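Local coordinates for replication initiator A family protein (Staphylococcus aureus CA-347, PDB 4PT7) that probably initiates replication of staphylococcal multiresistance plasmids by binding and assembling at the plasmid origin through its winged-helix N-terminal domain, at residues 28-40 and 81-94. Residues are numbered along the deposited sequence; the frame is centred on the assembly and turned at random.
Sequences NYKNLTNDMKIAY and KLTKIKKGLENDGL. With SO4 (sulfate ion), chain I.
K81 crosses D35 at about a right angle and forms a salt bridge from NZ to D35 OD2 at 2.9 Å, weak as a hydrogen bond. The same ammonium donates to O2 of a sulfate, probably from the crystallisation liquor, which K81 of the third subunit holds too. One turn on, with CG1 beside the backbone N (chi1 -72°), CG2 of I85 is carried onto A39 CB, 3.6 Å away. With K84, G88 and L89 it forms the hole that receives M36 as a knob. M36 SD packs directly on the bare backbone of G88, 3.8 Å from CA. L89 CD2 reaches M36 CB at 4.0 Å and also meets L32. The D92 carboxylate stands nearly perpendicular to the Y29 ring (86°), and a water joins D92 OD1 to N28 O and N31 N. The Schellman motif, G93 at C-prime and L94 N back on L89 O, ends the helix, and L94 sets CD1 against L32 CD1 (3.7 Å) and Y29 CE2, while its CB meets Y40 CE1. F23 packs edge-to-face on both tyrosines. The axes of segments 34-40 and 81-91 cross at -81°, 9.4 Å apart at closest approach, consistent with a winged-helix core in which 79-91 would be the recognition helix. The chemistry implies an apolar centre with polar ends: a water-bridged aspartate at one, and at the other a lysine that probably attracts anions.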
ATOM      1  N   ASN B  28      -9.869  23.677  -4.674  1.00 68.38           N
ATOM      2  CA  ASN B  28     -10.831  23.034  -3.798  1.00 63.64           C
ATOM      3  C   ASN B  28     -10.484  21.567  -3.628  1.00 57.03           C
ATOM      4  O   ASN B  28     -11.081  20.875  -2.801  1.00 55.09           O
ATOM      5  CB  ASN B  28     -12.236  23.165  -4.374  1.00 68.11           C
ATOM      6  CG  ASN B  28     -12.706  24.594  -4.408  1.00 75.59           C
ATOM      7  OD1 ASN B  28     -12.932  25.213  -3.362  1.00 76.86           O
ATOM      8  ND2 ASN B  28     -12.839  25.144  -5.613  1.00 74.60           N
ATOM      9  N   TYR B  29      -9.523  21.094  -4.420  1.00 49.50           N
ATOM     10  CA  TYR B  29      -9.097  19.697  -4.360  1.00 46.83           C
ATOM     11  C   TYR B  29      -7.605  19.576  -4.116  1.00 45.64           C
ATOM     12  O   TYR B  29      -6.991  18.555  -4.429  1.00 48.25           O
ATOM     13  CB  TYR B  29      -9.456  18.979  -5.657  1.00 43.17           C
ATOM     14  CG  TYR B  29     -10.933  18.944  -5.923  1.00 44.73           C
ATOM     15  CD1 TYR B  29     -11.464  19.559  -7.048  1.00 44.48           C
ATOM     16  CD2 TYR B  29     -11.808  18.301  -5.044  1.00 43.95           C
ATOM     17  CE1 TYR B  29     -12.832  19.539  -7.305  1.00 43.76           C
ATOM     18  CE2 TYR B  29     -13.177  18.283  -5.287  1.00 45.77           C
ATOM     19  CZ  TYR B  29     -13.680  18.902  -6.422  1.00 42.42           C
ATOM     20  OH  TYR B  29     -15.025  18.884  -6.694  1.00 43.06           O
ATOM     21  N   LYS B  30      -7.022  20.629  -3.557  1.00 46.81           N
ATOM     22  CA  LYS B  30      -5.596  20.639  -3.275  1.00 50.09           C
ATOM     23  C   LYS B  30      -5.248  19.661  -2.147  1.00 48.17           C
ATOM     24  O   LYS B  30      -4.092  19.276  -1.998  1.00 48.68           O
ATOM     25  CB  LYS B  30      -5.139  22.060  -2.915  1.00 54.75           C
ATOM     26  CG  LYS B  30      -5.733  22.602  -1.616  1.00 65.65           C
ATOM     27  CD  LYS B  30      -5.293  24.043  -1.359  1.00 75.54           C
ATOM     28  CE  LYS B  30      -5.690  24.510   0.048  1.00 80.82           C
ATOM     29  NZ  LYS B  30      -7.160  24.459   0.323  1.00 82.30           N
ATOM     30  N   ASN B  31      -6.248  19.250  -1.367  1.00 44.69           N
ATOM     31  CA  ASN B  31      -6.027  18.311  -0.266  1.00 46.41           C
ATOM     32  C   ASN B  31      -5.994  16.851  -0.719  1.00 49.17           C
ATOM     33  O   ASN B  31      -5.593  15.969   0.043  1.00 50.36           O
ATOM     34  CB  ASN B  31      -7.114  18.491   0.799  1.00 47.76           C
ATOM     35  CG  ASN B  31      -7.003  19.830   1.524  1.00 56.03           C
ATOM     36  OD1 ASN B  31      -8.057  20.422   1.862  1.00 52.58           O
ATOM     37  ND2 ASN B  31      -5.857  20.287   1.758  1.00 51.56           N
ATOM     38  N   LEU B  32      -6.411  16.594  -1.955  1.00 42.83           N
ATOM     39  CA  LEU B  32      -6.416  15.233  -2.468  1.00 41.00           C
ATOM     40  C   LEU B  32      -4.999  14.756  -2.751  1.00 42.34           C
ATOM     41  O   LEU B  32      -4.172  15.494  -3.286  1.00 43.05           O
ATOM     42  CB  LEU B  32      -7.243  15.127  -3.764  1.00 37.99           C
ATOM     43  CG  LEU B  32      -8.756  15.359  -3.717  1.00 41.72           C
ATOM     44  CD1 LEU B  32      -9.341  15.061  -5.098  1.00 42.54           C
ATOM     45  CD2 LEU B  32      -9.405  14.456  -2.668  1.00 39.68           C
ATOM     46  N   THR B  33      -4.725  13.513  -2.384  1.00 39.94           N
ATOM     47  CA  THR B  33      -3.423  12.917  -2.622  1.00 41.17           C
ATOM     48  C   THR B  33      -3.531  12.180  -3.957  1.00 38.97           C
ATOM     49  O   THR B  33      -4.629  11.977  -4.473  1.00 38.45           O
ATOM     50  CB  THR B  33      -3.082  11.893  -1.530  1.00 43.39           C
ATOM     51  OG1 THR B  33      -4.011  10.804  -1.600  1.00 38.83           O
ATOM     52  CG2 THR B  33      -3.180  12.541  -0.149  1.00 40.28           C
ATOM     53  N   ASN B  34      -2.402  11.775  -4.519  1.00 40.76           N
ATOM     54  CA  ASN B  34      -2.450  11.058  -5.778  1.00 39.36           C
ATOM     55  C   ASN B  34      -3.252   9.772  -5.629  1.00 40.96           C
ATOM     56  O   ASN B  34      -3.967   9.381  -6.553  1.00 42.72           O
ATOM     57  CB  ASN B  34      -1.038  10.744  -6.284  1.00 41.65           C
ATOM     58  CG  ASN B  34      -0.289  11.988  -6.746  1.00 44.97           C
ATOM     59  OD1 ASN B  34      -0.892  12.955  -7.211  1.00 46.74           O
ATOM     60  ND2 ASN B  34       1.034  11.954  -6.641  1.00 43.72           N
ATOM     61  N   ASP B  35      -3.146   9.113  -4.476  1.00 41.57           N
ATOM     62  CA  ASP B  35      -3.885   7.875  -4.276  1.00 39.88           C
ATOM     63  C   ASP B  35      -5.395   8.090  -4.315  1.00 36.35           C
ATOM     64  O   ASP B  35      -6.144   7.225  -4.780  1.00 32.39           O
ATOM     65  CB  ASP B  35      -3.475   7.199  -2.962  1.00 44.57           C
ATOM     66  CG  ASP B  35      -2.184   6.409  -3.099  1.00 48.67           C
ATOM     67  OD1 ASP B  35      -2.020   5.716  -4.127  1.00 49.17           O
ATOM     68  OD2 ASP B  35      -1.340   6.475  -2.184  1.00 53.32           O
ATOM     69  N   MET B  36      -5.832   9.242  -3.818  1.00 34.05           N
ATOM     70  CA  MET B  36      -7.242   9.603  -3.803  1.00 38.24           C
ATOM     71  C   MET B  36      -7.736   9.895  -5.223  1.00 41.06           C
ATOM     72  O   MET B  36      -8.841   9.495  -5.603  1.00 40.32           O
ATOM     73  CB  MET B  36      -7.457  10.853  -2.948  1.00 35.10           C
ATOM     74  CG  MET B  36      -7.443  10.617  -1.435  1.00 40.42           C
ATOM     75  SD  MET B  36      -7.300  12.144  -0.490  1.00 43.03           S
ATOM     76  CE  MET B  36      -6.365  11.581   0.943  1.00 43.34           C
ATOM     77  N   LYS B  37      -6.932  10.627  -5.990  1.00 34.94           N
ATOM     78  CA  LYS B  37      -7.309  10.964  -7.356  1.00 35.81           C
ATOM     79  C   LYS B  37      -7.408   9.692  -8.194  1.00 33.89           C
ATOM     80  O   LYS B  37      -8.342   9.514  -8.966  1.00 35.34           O
ATOM     81  CB  LYS B  37      -6.287  11.930  -7.965  1.00 35.37           C
ATOM     82  CG  LYS B  37      -6.299  13.304  -7.303  1.00 38.65           C
ATOM     83  CD  LYS B  37      -5.191  14.198  -7.837  1.00 38.64           C
ATOM     84  CE  LYS B  37      -5.087  15.454  -6.981  1.00 40.27           C
ATOM     85  NZ  LYS B  37      -3.979  16.335  -7.405  1.00 39.96           N
ATOM     86  N   ILE B  38      -6.435   8.803  -8.038  1.00 32.18           N
ATOM     87  CA  ILE B  38      -6.429   7.554  -8.778  1.00 31.84           C
ATOM     88  C   ILE B  38      -7.592   6.661  -8.329  1.00 35.00           C
ATOM     89  O   ILE B  38      -8.348   6.158  -9.166  1.00 30.74           O
ATOM     90  CB  ILE B  38      -5.061   6.853  -8.611  1.00 34.18           C
ATOM     91  CG1 ILE B  38      -4.008   7.637  -9.403  1.00 36.40           C
ATOM     92  CG2 ILE B  38      -5.131   5.409  -9.074  1.00 32.69           C
ATOM     93  CD1 ILE B  38      -2.584   7.193  -9.181  1.00 28.05           C
ATOM     94  N   ALA B  39      -7.753   6.496  -7.018  1.00 32.38           N
ATOM     95  CA  ALA B  39      -8.842   5.682  -6.491  1.00 33.30           C
ATOM     96  C   ALA B  39     -10.175   6.187  -7.050  1.00 35.61           C
ATOM     97  O   ALA B  39     -11.032   5.396  -7.440  1.00 34.85           O
ATOM     98  CB  ALA B  39      -8.863   5.748  -4.963  1.00 30.29           C
ATOM     99  N   TYR B  40     -10.347   7.507  -7.077  1.00 34.38           N
ATOM    100  CA  TYR B  40     -11.582   8.095  -7.583  1.00 33.65           C
ATOM    101  C   TYR B  40     -11.800   7.623  -9.019  1.00 34.24           C
ATOM    102  O   TYR B  40     -12.900   7.200  -9.383  1.00 31.20           O
ATOM    103  CB  TYR B  40     -11.497   9.623  -7.554  1.00 28.00           C
ATOM    104  CG  TYR B  40     -12.722  10.312  -8.119  1.00 39.34           C
ATOM    105  CD1 TYR B  40     -13.785  10.698  -7.291  1.00 32.46           C
ATOM    106  CD2 TYR B  40     -12.840  10.544  -9.495  1.00 35.27           C
ATOM    107  CE1 TYR B  40     -14.938  11.288  -7.829  1.00 36.83           C
ATOM    108  CE2 TYR B  40     -13.979  11.134 -10.036  1.00 33.50           C
ATOM    109  CZ  TYR B  40     -15.022  11.496  -9.200  1.00 37.18           C
ATOM    110  OH  TYR B  40     -16.156  12.039  -9.739  1.00 39.78           O
ATOM    111  N   LYS B  81      -5.024   2.466   4.080  1.00 50.05           N
ATOM    112  CA  LYS B  81      -5.150   3.282   2.887  1.00 49.77           C
ATOM    113  C   LYS B  81      -6.617   3.493   2.542  1.00 47.94           C
ATOM    114  O   LYS B  81      -7.034   4.611   2.235  1.00 47.08           O
ATOM    115  CB  LYS B  81      -4.441   2.611   1.704  1.00 52.09           C
ATOM    116  CG  LYS B  81      -4.069   3.583   0.592  1.00 52.75           C
ATOM    117  CD  LYS B  81      -2.832   4.365   0.977  1.00 54.04           C
ATOM    118  CE  LYS B  81      -2.790   5.697   0.286  1.00 58.92           C
ATOM    119  NZ  LYS B  81      -1.580   6.461   0.671  1.00 60.55           N
ATOM    120  N   LEU B  82      -7.396   2.415   2.595  1.00 41.45           N
ATOM    121  CA  LEU B  82      -8.818   2.489   2.278  1.00 45.44           C
ATOM    122  C   LEU B  82      -9.496   3.565   3.117  1.00 46.58           C
ATOM    123  O   LEU B  82     -10.225   4.409   2.591  1.00 48.71           O
ATOM    124  CB  LEU B  82      -9.500   1.146   2.546  1.00 43.03           C
ATOM    125  CG  LEU B  82     -10.598   0.659   1.588  1.00 52.11           C
ATOM    126  CD1 LEU B  82     -11.537  -0.254   2.360  1.00 45.22           C
ATOM    127  CD2 LEU B  82     -11.377   1.818   0.986  1.00 50.22           C
ATOM    128  N   THR B  83      -9.248   3.520   4.422  1.00 46.12           N
ATOM    129  CA  THR B  83      -9.830   4.464   5.365  1.00 44.83           C
ATOM    130  C   THR B  83      -9.435   5.892   5.010  1.00 42.58           C
ATOM    131  O   THR B  83     -10.274   6.787   4.970  1.00 44.31           O
ATOM    132  CB  THR B  83      -9.377   4.112   6.805  1.00 45.36           C
ATOM    133  OG1 THR B  83      -9.773   2.767   7.097  1.00 46.70           O
ATOM    134  CG2 THR B  83     -10.007   5.045   7.830  1.00 40.37           C
ATOM    135  N   LYS B  84      -8.157   6.106   4.733  1.00 44.50           N
ATOM    136  CA  LYS B  84      -7.695   7.438   4.380  1.00 48.15           C
ATOM    137  C   LYS B  84      -8.287   7.914   3.041  1.00 45.80           C
ATOM    138  O   LYS B  84      -8.660   9.076   2.907  1.00 40.38           O
ATOM    139  CB  LYS B  84      -6.159   7.475   4.353  1.00 54.17           C
ATOM    140  CG  LYS B  84      -5.587   8.789   3.813  1.00 69.49           C
ATOM    141  CD  LYS B  84      -4.158   9.087   4.291  1.00 77.94           C
ATOM    142  CE  LYS B  84      -3.153   7.984   3.952  1.00 82.21           C
ATOM    143  NZ  LYS B  84      -3.276   6.800   4.850  1.00 82.64           N
ATOM    144  N   ILE B  85      -8.392   7.022   2.063  1.00 43.76           N
ATOM    145  CA  ILE B  85      -8.946   7.397   0.766  1.00 44.88           C
ATOM    146  C   ILE B  85     -10.408   7.807   0.898  1.00 43.91           C
ATOM    147  O   ILE B  85     -10.797   8.898   0.456  1.00 41.75           O
ATOM    148  CB  ILE B  85      -8.768   6.244  -0.253  1.00 44.22           C
ATOM    149  CG1 ILE B  85      -7.281   6.148  -0.627  1.00 40.62           C
ATOM    150  CG2 ILE B  85      -9.614   6.486  -1.506  1.00 46.04           C
ATOM    151  CD1 ILE B  85      -6.922   4.973  -1.503  1.00 35.75           C
ATOM    152  N   LYS B  86     -11.203   6.948   1.528  1.00 41.68           N
ATOM    153  CA  LYS B  86     -12.617   7.225   1.744  1.00 47.54           C
ATOM    154  C   LYS B  86     -12.808   8.545   2.487  1.00 49.11           C
ATOM    155  O   LYS B  86     -13.678   9.348   2.139  1.00 51.81           O
ATOM    156  CB  LYS B  86     -13.261   6.089   2.544  1.00 44.01           C
ATOM    157  CG  LYS B  86     -13.295   4.758   1.798  1.00 50.79           C
ATOM    158  CD  LYS B  86     -13.651   3.585   2.722  1.00 55.36           C
ATOM    159  CE  LYS B  86     -15.055   3.668   3.267  1.00 57.58           C
ATOM    160  NZ  LYS B  86     -15.329   2.513   4.168  1.00 58.46           N
ATOM    161  N   LYS B  87     -11.980   8.770   3.500  1.00 48.78           N
ATOM    162  CA  LYS B  87     -12.073   9.985   4.295  1.00 48.34           C
ATOM    163  C   LYS B  87     -11.760  11.209   3.437  1.00 43.83           C
ATOM    164  O   LYS B  87     -12.457  12.219   3.496  1.00 45.06           O
ATOM    165  CB  LYS B  87     -11.097   9.921   5.475  1.00 53.38           C
ATOM    166  CG  LYS B  87     -11.361  10.951   6.581  1.00 63.54           C
ATOM    167  CD  LYS B  87     -12.650  10.623   7.345  1.00 73.71           C
ATOM    168  CE  LYS B  87     -12.773  11.418   8.655  1.00 77.85           C
ATOM    169  NZ  LYS B  87     -12.862  12.898   8.472  1.00 78.97           N
ATOM    170  N   GLY B  88     -10.702  11.107   2.641  1.00 39.11           N
ATOM    171  CA  GLY B  88     -10.310  12.205   1.782  1.00 36.65           C
ATOM    172  C   GLY B  88     -11.356  12.515   0.717  1.00 36.92           C
ATOM    173  O   GLY B  88     -11.676  13.671   0.490  1.00 35.16           O
ATOM    174  N   LEU B  89     -11.898  11.496   0.057  1.00 36.70           N
ATOM    175  CA  LEU B  89     -12.914  11.746  -0.965  1.00 38.65           C
ATOM    176  C   LEU B  89     -14.167  12.317  -0.315  1.00 42.13           C
ATOM    177  O   LEU B  89     -14.807  13.215  -0.869  1.00 42.05           O
ATOM    178  CB  LEU B  89     -13.251  10.461  -1.730  1.00 32.70           C
ATOM    179  CG  LEU B  89     -12.073   9.859  -2.507  1.00 33.78           C
ATOM    180  CD1 LEU B  89     -12.543   8.665  -3.337  1.00 34.61           C
ATOM    181  CD2 LEU B  89     -11.467  10.920  -3.407  1.00 35.94           C
ATOM    182  N   GLU B  90     -14.488  11.815   0.876  1.00 44.29           N
ATOM    183  CA  GLU B  90     -15.664  12.273   1.603  1.00 48.09           C
ATOM    184  C   GLU B  90     -15.544  13.737   2.037  1.00 47.75           C
ATOM    185  O   GLU B  90     -16.509  14.497   1.948  1.00 48.48           O
ATOM    186  CB  GLU B  90     -15.906  11.390   2.825  1.00 50.28           C
ATOM    187  CG  GLU B  90     -17.346  11.402   3.313  1.00 60.09           C
ATOM    188  CD  GLU B  90     -17.604  10.427   4.459  1.00 63.37           C
ATOM    189  OE1 GLU B  90     -17.194   9.246   4.353  1.00 60.21           O
ATOM    190  OE2 GLU B  90     -18.233  10.844   5.458  1.00 61.68           O
ATOM    191  N   ASN B  91     -14.361  14.142   2.486  1.00 46.92           N
ATOM    192  CA  ASN B  91     -14.172  15.526   2.924  1.00 50.88           C
ATOM    193  C   ASN B  91     -14.315  16.535   1.793  1.00 51.69           C
ATOM    194  O   ASN B  91     -14.594  17.706   2.035  1.00 53.51           O
ATOM    195  CB  ASN B  91     -12.800  15.719   3.586  1.00 51.72           C
ATOM    196  CG  ASN B  91     -12.714  15.077   4.962  1.00 62.86           C
ATOM    197  OD1 ASN B  91     -13.700  15.028   5.706  1.00 65.60           O
ATOM    198  ND2 ASN B  91     -11.526  14.594   5.313  1.00 60.06           N
ATOM    199  N   ASP B  92     -14.116  16.084   0.560  1.00 49.97           N
ATOM    200  CA  ASP B  92     -14.222  16.973  -0.588  1.00 48.12           C
ATOM    201  C   ASP B  92     -15.526  16.780  -1.356  1.00 46.85           C
ATOM    202  O   ASP B  92     -15.670  17.220  -2.492  1.00 51.60           O
ATOM    203  CB  ASP B  92     -13.002  16.786  -1.499  1.00 48.25           C
ATOM    204  CG  ASP B  92     -11.814  17.628  -1.052  1.00 49.69           C
ATOM    205  OD1 ASP B  92     -10.657  17.315  -1.412  1.00 52.80           O
ATOM    206  OD2 ASP B  92     -12.047  18.628  -0.347  1.00 49.41           O
ATOM    207  N   GLY B  93     -16.486  16.129  -0.711  1.00 47.31           N
ATOM    208  CA  GLY B  93     -17.778  15.896  -1.328  1.00 43.31           C
ATOM    209  C   GLY B  93     -17.751  15.016  -2.560  1.00 41.04           C
ATOM    210  O   GLY B  93     -18.692  15.025  -3.343  1.00 42.05           O
ATOM    211  N   LEU B  94     -16.689  14.242  -2.735  1.00 42.44           N
ATOM    212  CA  LEU B  94     -16.585  13.361  -3.900  1.00 40.10           C
ATOM    213  C   LEU B  94     -17.117  11.968  -3.600  1.00 42.41           C
ATOM    214  O   LEU B  94     -17.245  11.133  -4.505  1.00 40.42           O
ATOM    215  CB  LEU B  94     -15.129  13.264  -4.369  1.00 33.63           C
ATOM    216  CG  LEU B  94     -14.525  14.601  -4.800  1.00 41.29           C
ATOM    217  CD1 LEU B  94     -13.035  14.448  -5.096  1.00 30.03           C
ATOM    218  CD2 LEU B  94     -15.285  15.100  -6.034  1.00 35.43           C
TER
HETATM  219  S   SO4 I 201       1.119   5.554   2.650  1.00 96.24           S
HETATM  220  O1  SO4 I 201       1.501   6.075   1.322  1.00 96.17           O
HETATM  221  O2  SO4 I 201      -0.059   6.298   3.143  1.00 95.74           O
HETATM  222  O3  SO4 I 201       2.243   5.731   3.594  1.00 92.78           O
HETATM  223  O4  SO4 I 201       0.789   4.119   2.528  1.00 93.55           O
HETATM  224  O   HOH W   1      -9.079  19.984  -1.196  1.00 45.80           O
HETATM  225  O   HOH W   2      -3.770   8.652   0.569  1.00 39.36           O